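Local coordinates for 5'-Methylthioadenosine Nucleosidase (Arabidopsis thaliana, PDB 2H8G), which belongs to the phosphorylase superfamily of alpha/beta proteins and binds adenine in a pocket of the chain, at residues S27-V32 with K254-I259; N44-S49 with L72-V77; V218-V223 with E249-K254. All blocks are in the same frame, centred on the assembly; numbering follows the deposited sequence.

Contact 1 (S27-V32 with K254-I259); sequences SSVVFV and KVINFI
Ile-256 reaches from its helix to the rim of the Phe-31 ring rather than to either face. Its CD1 lies in the plane of the ring, 3.4 Å from Phe-31 CE1 and only slightly farther from CZ of the same ring, while its CG1 follows behind at 3.7 Å from Phe-31 CZ. The two side chains cross obliquely. The CB of Ile-256 does not face the strand directly. Its CG1 stands beside the backbone N, and a second torsion of -57° folds CD1 over toward Phe-31; the other branch, CG2, turns to Phe-46 on a neighbouring loop. Val-29, two residues before Phe-31 and on the same face of the strand, approaches the same methyl more loosely, with CG1 4.4 Å from Ile-256 CD1.

Strand 28-32 runs parallel to both its neighbours, 72-78 and 110-119, in the mixed central sheet of this alpha/beta fold, and the long C-terminal helix 233-259 lies over one of the sheet's faces. One turn farther along that helix Ile-259 extends the apolar layer, its CG2 standing 4.5 Å from Val-29 CG2, and it also packs on Leu-72 and Ile-26. From the flanking strand, Ile-112 adds its side chain to those of Val-29 and Phe-31. At the start of strand 28-32 the carboxylate of Asp-109 accepts hydrogen bonds from the backbone N atoms of Ser-27 and Ser-28.

Contact 2 (N44-S49 with L72-V77); sequences NKFGLS and LRINVV
Phe-46, the first residue to leave helical geometry after helix 36-45, meets strand 72-78 through one side of its ring: CD2 lies 3.8 Å from Ile-74 CD1, and CE2 of the same ring is 4.2 Å from that methyl. The two side chains stand at about a right angle. The chi1 of Phe-46, -67°, keeps CG beside the backbone N and directs the ring between the strand and helix 233-259, where it also touches Thr-253, while His-69 stacks with it edge-to-face.

Gly-47 comes next, with a positive phi of 53°. It is the C-prime residue of a Schellman motif: its own N makes a weak hydrogen bond to Asn-44 O, and Leu-48 N reaches back to a carbonyl of the last helical turn. The motif ends the helix, which packs on the central sheet of the alpha/beta fold, and Leu-48 follows with its side chain directed at the strand.

Leu-48 crosses Ile-74 and Val-76, which share a face of the strand, at about a right angle, and its CD1 touches both. This methyl presses on Val-76 CG2 at 3.4 Å, closer than usual van der Waals contact, and lies 4.2 Å from Ile-74 CG2; CD2 of Leu-48 is turned to the backbone, 4.2 Å from Ile-74 O. Ile-74 thus divides its branches, CD1 serving Phe-46 and CG2 serving Leu-48. Tyr-65, from the antiparallel neighbour 63-69, packs on Leu-48 as well. At Ser-49 the chain begins the short strand 49-50, with backbone bonding to His-66, whose ND1 also bonds Ser-49 O.

Contact 3 (V218-V223 with E249-K254); sequences VFLKAV and EGTATK
Leu-220 touches helix 233-259 with both of its methyl groups. CD1 lies against the helix backbone itself, 3.9 Å from Ala-252 CA and 4.2 Å from Ala-252 CB, while CD2 comes to 4.3 Å from Thr-251 CG2. Ala-252, with only a methyl, probably allows this approach to the main chain, and Leu-220 CA and Ala-252 CA are 7.4 Å apart. Leu-220 carries CG beside its backbone N, with chi1 -64°; a chi2 of 177° extends CD1 toward Ala-252, while CD2 branches off toward Thr-251.

Around this first shell, Leu-248 and Val-255 from adjoining turns of the helix also pack on Leu-220, and Ile-112 abuts it from the neighbouring strand. Ala-222, on the same face, is covered by Val-244 and Leu-248. Beyond Ala-252 lies Leu-42 of helix 36-45. Thr-253 points away from the strand, toward Lys-45 of helix 36-45; its OG1 is 2.6 Å from Glu-249 OE2 and 3.0 Å from Glu-249 O, two acceptors for a single proton.

Strand 217-226 pairs in parallel with 110-119, Leu-220 sharing backbone hydrogen bonds with Asn-113 and Gly-115, and antiparallel with 130-138, where Lys-221 bonds Phe-131. The side chain of Lys-221 turns to the opposite face; its NZ forms a salt bridge with Asp-200, a residue of the adenine pocket. The bound adenine is about 13 Å from the side chain of Leu-220. A mixed central sheet flanked by helices, here with the long helix 233-259 on one face, is consistent with the alpha/beta fold of the phosphorylase superfamily.

How the contacts relate
All three contacts are buried and apolar, and none is a surface patch. Contact 3 lies nearest the chain centre (about 9 Å, centre to centre) and contact 2 farthest (about 16 Å). Contacts 1 and 3 use successive turns of helix 233-259 against different strands of one sheet; Phe-31 CE2 bridges them, 4.1 Å from Ala-252 CB. Contact 2 instead brings a helix-ending turn onto strand 72-78, which pairs with strand 28-32 of contact 1, probably through a hydrogen bond from Phe-31 N to Asn-75 O (2.8 Å). An aromatic ring takes part in contacts 1 and 2, whereas contact 3 has one leucine against an alanine and a threonine methyl, with no ring.

Contact 1 (S27-V32 with K254-I259)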
# COMPACT_ATOMS: atom_id res chain seq x y z
N SER A 27 23.58 -9.54 11.52
CA SER A 27 24.43 -8.36 11.58
C SER A 27 23.68 -7.04 11.43
O SER A 27 24.17 -6.00 11.86
CB SER A 27 25.53 -8.44 10.51
OG SER A 27 24.97 -8.42 9.20
N SER A 28 22.50 -7.09 10.82
CA SER A 28 21.72 -5.87 10.63
C SER A 28 20.23 -6.10 10.84
O SER A 28 19.68 -7.12 10.42
CB SER A 28 21.95 -5.30 9.23
OG SER A 28 21.44 -6.17 8.23
N VAL A 29 19.59 -5.14 11.50
CA VAL A 29 18.17 -5.21 11.78
C VAL A 29 17.53 -3.89 11.39
O VAL A 29 18.10 -2.83 11.63
CB VAL A 29 17.90 -5.43 13.28
CG1 VAL A 29 16.39 -5.50 13.54
CG2 VAL A 29 18.59 -6.70 13.76
N VAL A 30 16.36 -3.96 10.77
CA VAL A 30 15.64 -2.76 10.39
C VAL A 30 14.30 -2.75 11.11
O VAL A 30 13.54 -3.72 11.03
CB VAL A 30 15.35 -2.68 8.87
CG1 VAL A 30 14.34 -1.57 8.59
CG2 VAL A 30 16.63 -2.40 8.10
N PHE A 31 14.02 -1.67 11.83
CA PHE A 31 12.74 -1.51 12.50
C PHE A 31 11.90 -0.63 11.59
O PHE A 31 12.36 0.43 11.16
CB PHE A 31 12.87 -0.77 13.84
CG PHE A 31 13.29 -1.63 14.99
CD1 PHE A 31 14.63 -1.98 15.17
CD2 PHE A 31 12.35 -2.08 15.92
CE1 PHE A 31 15.02 -2.77 16.26
CE2 PHE A 31 12.73 -2.87 17.01
CZ PHE A 31 14.07 -3.21 17.18
N VAL A 32 10.69 -1.07 11.28
CA VAL A 32 9.78 -0.27 10.47
C VAL A 32 8.76 0.21 11.50
O VAL A 32 8.05 -0.60 12.10
CB VAL A 32 9.08 -1.11 9.39
CG1 VAL A 32 8.00 -0.27 8.72
CG2 VAL A 32 10.10 -1.57 8.35
N LYS A 254 14.83 -5.40 24.81
CA LYS A 254 15.12 -6.77 25.21
C LYS A 254 15.24 -7.66 23.97
O LYS A 254 16.03 -8.60 23.95
CB LYS A 254 14.01 -7.31 26.12
CG LYS A 254 13.98 -6.65 27.48
CD LYS A 254 12.86 -7.23 28.33
CE LYS A 254 12.83 -6.58 29.71
NZ LYS A 254 14.09 -6.83 30.46
N VAL A 255 14.46 -7.36 22.94
CA VAL A 255 14.51 -8.15 21.72
C VAL A 255 15.85 -7.93 21.03
O VAL A 255 16.48 -8.89 20.57
CB VAL A 255 13.35 -7.77 20.78
CG1 VAL A 255 13.56 -8.39 19.41
CG2 VAL A 255 12.03 -8.27 21.37
N ILE A 256 16.30 -6.68 20.96
CA ILE A 256 17.57 -6.37 20.33
C ILE A 256 18.72 -7.08 21.04
O ILE A 256 19.58 -7.68 20.39
CB ILE A 256 17.83 -4.85 20.31
CG1 ILE A 256 16.97 -4.20 19.23
CG2 ILE A 256 19.31 -4.57 20.05
CD1 ILE A 256 17.20 -4.77 17.84
N ASN A 257 18.73 -7.02 22.36
CA ASN A 257 19.80 -7.66 23.12
C ASN A 257 19.75 -9.18 23.01
O ASN A 257 20.78 -9.85 23.15
CB ASN A 257 19.74 -7.23 24.59
CG ASN A 257 20.36 -5.86 24.80
OD1 ASN A 257 21.52 -5.63 24.46
ND2 ASN A 257 19.58 -4.94 25.37
N PHE A 258 18.57 -9.73 22.74
CA PHE A 258 18.42 -11.17 22.59
C PHE A 258 18.98 -11.60 21.23
O PHE A 258 19.70 -12.59 21.13
CB PHE A 258 16.95 -11.58 22.66
CG PHE A 258 16.72 -13.05 22.50
CD1 PHE A 258 16.89 -13.92 23.58
CD2 PHE A 258 16.37 -13.58 21.26
CE1 PHE A 258 16.69 -15.29 23.42
CE2 PHE A 258 16.17 -14.95 21.10
CZ PHE A 258 16.34 -15.81 22.19
N ILE A 259 18.62 -10.85 20.19
CA ILE A 259 19.07 -11.14 18.83
C ILE A 259 20.58 -11.05 18.66
O ILE A 259 21.18 -11.83 17.92
CB ILE A 259 18.40 -10.18 17.82
CG1 ILE A 259 16.90 -10.48 17.74
CG2 ILE A 259 19.05 -10.30 16.45
CD1 ILE A 259 16.13 -9.50 16.88

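Contact 2 (N44-S49 with L72-V77)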
# COMPACT_ATOMS: atom_id res chain seq x y z
N ASN A 44 16.29 7.17 21.13
CA ASN A 44 16.99 7.75 22.27
C ASN A 44 17.63 6.68 23.14
O ASN A 44 18.72 6.86 23.67
CB ASN A 44 16.01 8.59 23.11
CG ASN A 44 15.52 9.83 22.37
OD1 ASN A 44 14.53 10.45 22.76
ND2 ASN A 44 16.22 10.20 21.30
N LYS A 45 16.94 5.55 23.29
CA LYS A 45 17.44 4.45 24.10
C LYS A 45 18.78 3.92 23.61
O LYS A 45 19.67 3.62 24.40
CB LYS A 45 16.42 3.30 24.13
CG LYS A 45 16.88 2.08 24.89
CD LYS A 45 17.10 2.38 26.37
CE LYS A 45 17.57 1.15 27.12
NZ LYS A 45 17.73 1.41 28.57
N PHE A 46 18.93 3.82 22.29
CA PHE A 46 20.18 3.33 21.71
C PHE A 46 21.01 4.45 21.09
O PHE A 46 21.99 4.19 20.39
CB PHE A 46 19.90 2.25 20.67
CG PHE A 46 19.33 0.98 21.24
CD1 PHE A 46 18.03 0.95 21.75
CD2 PHE A 46 20.10 -0.18 21.31
CE1 PHE A 46 17.51 -0.22 22.31
CE2 PHE A 46 19.59 -1.35 21.87
CZ PHE A 46 18.29 -1.37 22.37
N GLY A 47 20.61 5.69 21.36
CA GLY A 47 21.34 6.83 20.84
C GLY A 47 21.55 6.81 19.33
O GLY A 47 22.64 7.12 18.85
N LEU A 48 20.51 6.45 18.59
CA LEU A 48 20.60 6.40 17.14
C LEU A 48 20.59 7.83 16.59
O LEU A 48 19.91 8.71 17.13
CB LEU A 48 19.42 5.62 16.56
CG LEU A 48 19.21 4.19 17.08
CD1 LEU A 48 17.98 3.59 16.44
CD2 LEU A 48 20.43 3.34 16.78
N SER A 49 21.33 8.05 15.51
CA SER A 49 21.40 9.37 14.90
C SER A 49 20.56 9.44 13.63
O SER A 49 20.55 8.50 12.83
CB SER A 49 22.85 9.73 14.56
OG SER A 49 23.65 9.74 15.74
N LEU A 72 25.50 -5.55 16.38
CA LEU A 72 24.37 -5.35 15.48
C LEU A 72 24.22 -3.93 14.95
O LEU A 72 24.31 -2.96 15.70
CB LEU A 72 23.05 -5.74 16.18
CG LEU A 72 22.73 -7.21 16.41
CD1 LEU A 72 21.45 -7.32 17.23
CD2 LEU A 72 22.57 -7.93 15.08
N ARG A 73 23.99 -3.83 13.65
CA ARG A 73 23.76 -2.54 13.02
C ARG A 73 22.26 -2.35 13.16
O ARG A 73 21.49 -3.23 12.79
CB ARG A 73 24.14 -2.57 11.54
CG ARG A 73 25.63 -2.65 11.27
CD ARG A 73 25.92 -2.72 9.78
NE ARG A 73 27.34 -2.55 9.48
CZ ARG A 73 28.02 -1.44 9.70
NH1 ARG A 73 27.42 -0.38 10.23
NH2 ARG A 73 29.31 -1.37 9.40
N ILE A 74 21.84 -1.22 13.72
CA ILE A 74 20.42 -0.97 13.91
C ILE A 74 19.93 0.19 13.06
O ILE A 74 20.46 1.30 13.13
CB ILE A 74 20.10 -0.65 15.38
CG1 ILE A 74 20.58 -1.80 16.27
CG2 ILE A 74 18.59 -0.45 15.55
CD1 ILE A 74 20.36 -1.55 17.75
N ASN A 75 18.91 -0.08 12.26
CA ASN A 75 18.32 0.94 11.41
C ASN A 75 16.85 1.06 11.79
O ASN A 75 16.19 0.05 12.03
CB ASN A 75 18.44 0.55 9.93
CG ASN A 75 19.88 0.59 9.44
OD1 ASN A 75 20.38 -0.39 8.88
ND2 ASN A 75 20.54 1.72 9.63
N VAL A 76 16.36 2.28 11.90
CA VAL A 76 14.96 2.51 12.23
C VAL A 76 14.41 3.43 11.15
O VAL A 76 14.94 4.52 10.92
CB VAL A 76 14.79 3.21 13.60
CG1 VAL A 76 13.32 3.48 13.87
CG2 VAL A 76 15.37 2.33 14.70
N VAL A 77 13.36 2.99 10.47
CA VAL A 77 12.78 3.79 9.40
C VAL A 77 11.32 4.13 9.67
O VAL A 77 10.54 3.29 10.12
CB VAL A 77 12.90 3.06 8.04
CG1 VAL A 77 14.36 2.78 7.74
CG2 VAL A 77 12.11 1.76 8.07

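Contact 3 (V218-V223 with E249-K254)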
# COMPACT_ATOMS: atom_id res chain seq x y z
N VAL A 218 9.35 -9.93 12.02
CA VAL A 218 8.77 -10.14 13.34
C VAL A 218 7.98 -8.89 13.71
O VAL A 218 8.27 -7.80 13.21
CB VAL A 218 9.88 -10.39 14.40
CG1 VAL A 218 9.29 -10.37 15.81
CG2 VAL A 218 10.55 -11.73 14.12
N PHE A 219 6.96 -9.05 14.55
CA PHE A 219 6.14 -7.92 14.95
C PHE A 219 6.05 -7.75 16.46
O PHE A 219 5.88 -8.73 17.19
CB PHE A 219 4.70 -8.07 14.43
CG PHE A 219 4.61 -8.32 12.95
CD1 PHE A 219 4.85 -9.59 12.44
CD2 PHE A 219 4.29 -7.29 12.08
CE1 PHE A 219 4.77 -9.83 11.06
CE2 PHE A 219 4.21 -7.52 10.71
CZ PHE A 219 4.45 -8.78 10.20
N LEU A 220 6.18 -6.52 16.92
CA LEU A 220 6.04 -6.20 18.33
C LEU A 220 4.89 -5.20 18.33
O LEU A 220 5.03 -4.09 17.80
CB LEU A 220 7.31 -5.56 18.90
CG LEU A 220 8.55 -6.46 18.88
CD1 LEU A 220 9.75 -5.68 19.39
CD2 LEU A 220 8.30 -7.71 19.73
N LYS A 221 3.76 -5.61 18.88
CA LYS A 221 2.58 -4.75 18.88
C LYS A 221 2.10 -4.49 20.30
O LYS A 221 1.71 -5.41 21.02
CB LYS A 221 1.48 -5.40 18.03
CG LYS A 221 1.86 -5.53 16.55
CD LYS A 221 1.79 -4.19 15.82
CE LYS A 221 2.50 -4.24 14.46
NZ LYS A 221 2.22 -3.03 13.64
N ALA A 222 2.14 -3.22 20.69
CA ALA A 222 1.75 -2.80 22.03
C ALA A 222 0.32 -2.26 22.07
O ALA A 222 -0.02 -1.32 21.35
CB ALA A 222 2.73 -1.74 22.53
N VAL A 223 -0.50 -2.87 22.92
CA VAL A 223 -1.91 -2.50 23.04
C VAL A 223 -2.18 -1.18 23.75
O VAL A 223 -1.88 -1.02 24.94
CB VAL A 223 -2.69 -3.62 23.77
CG1 VAL A 223 -4.17 -3.27 23.86
CG2 VAL A 223 -2.52 -4.94 23.03
N GLU A 249 9.20 0.28 23.90
CA GLU A 249 10.65 0.45 23.86
C GLU A 249 11.33 -0.59 24.73
O GLU A 249 12.30 -1.22 24.31
CB GLU A 249 11.03 1.86 24.33
CG GLU A 249 12.53 2.09 24.52
CD GLU A 249 13.03 1.63 25.88
OE1 GLU A 249 12.54 2.15 26.90
OE2 GLU A 249 13.92 0.74 25.92
N GLY A 250 10.82 -0.78 25.94
CA GLY A 250 11.41 -1.75 26.85
C GLY A 250 11.51 -3.14 26.24
O GLY A 250 12.53 -3.81 26.37
N THR A 251 10.44 -3.57 25.58
CA THR A 251 10.43 -4.88 24.96
C THR A 251 11.35 -4.89 23.74
O THR A 251 12.10 -5.84 23.54
CB THR A 251 9.00 -5.27 24.54
OG1 THR A 251 8.17 -5.30 25.71
CG2 THR A 251 8.98 -6.66 23.89
N ALA A 252 11.29 -3.84 22.93
CA ALA A 252 12.14 -3.76 21.75
C ALA A 252 13.60 -3.85 22.14
O ALA A 252 14.40 -4.48 21.45
CB ALA A 252 11.88 -2.46 21.00
N THR A 253 13.95 -3.24 23.26
CA THR A 253 15.33 -3.27 23.74
C THR A 253 15.73 -4.69 24.13
O THR A 253 16.83 -5.14 23.81
CB THR A 253 15.52 -2.34 24.94
OG1 THR A 253 15.28 -0.99 24.54
CG2 THR A 253 16.94 -2.46 25.49
N LYS A 254 14.83 -5.40 24.81
CA LYS A 254 15.12 -6.77 25.21
C LYS A 254 15.24 -7.66 23.97
O LYS A 254 16.03 -8.60 23.95
CB LYS A 254 14.01 -7.31 26.12
CG LYS A 254 13.98 -6.65 27.48
CD LYS A 254 12.86 -7.23 28.33
CE LYS A 254 12.83 -6.58 29.71
NZ LYS A 254 14.09 -6.83 30.46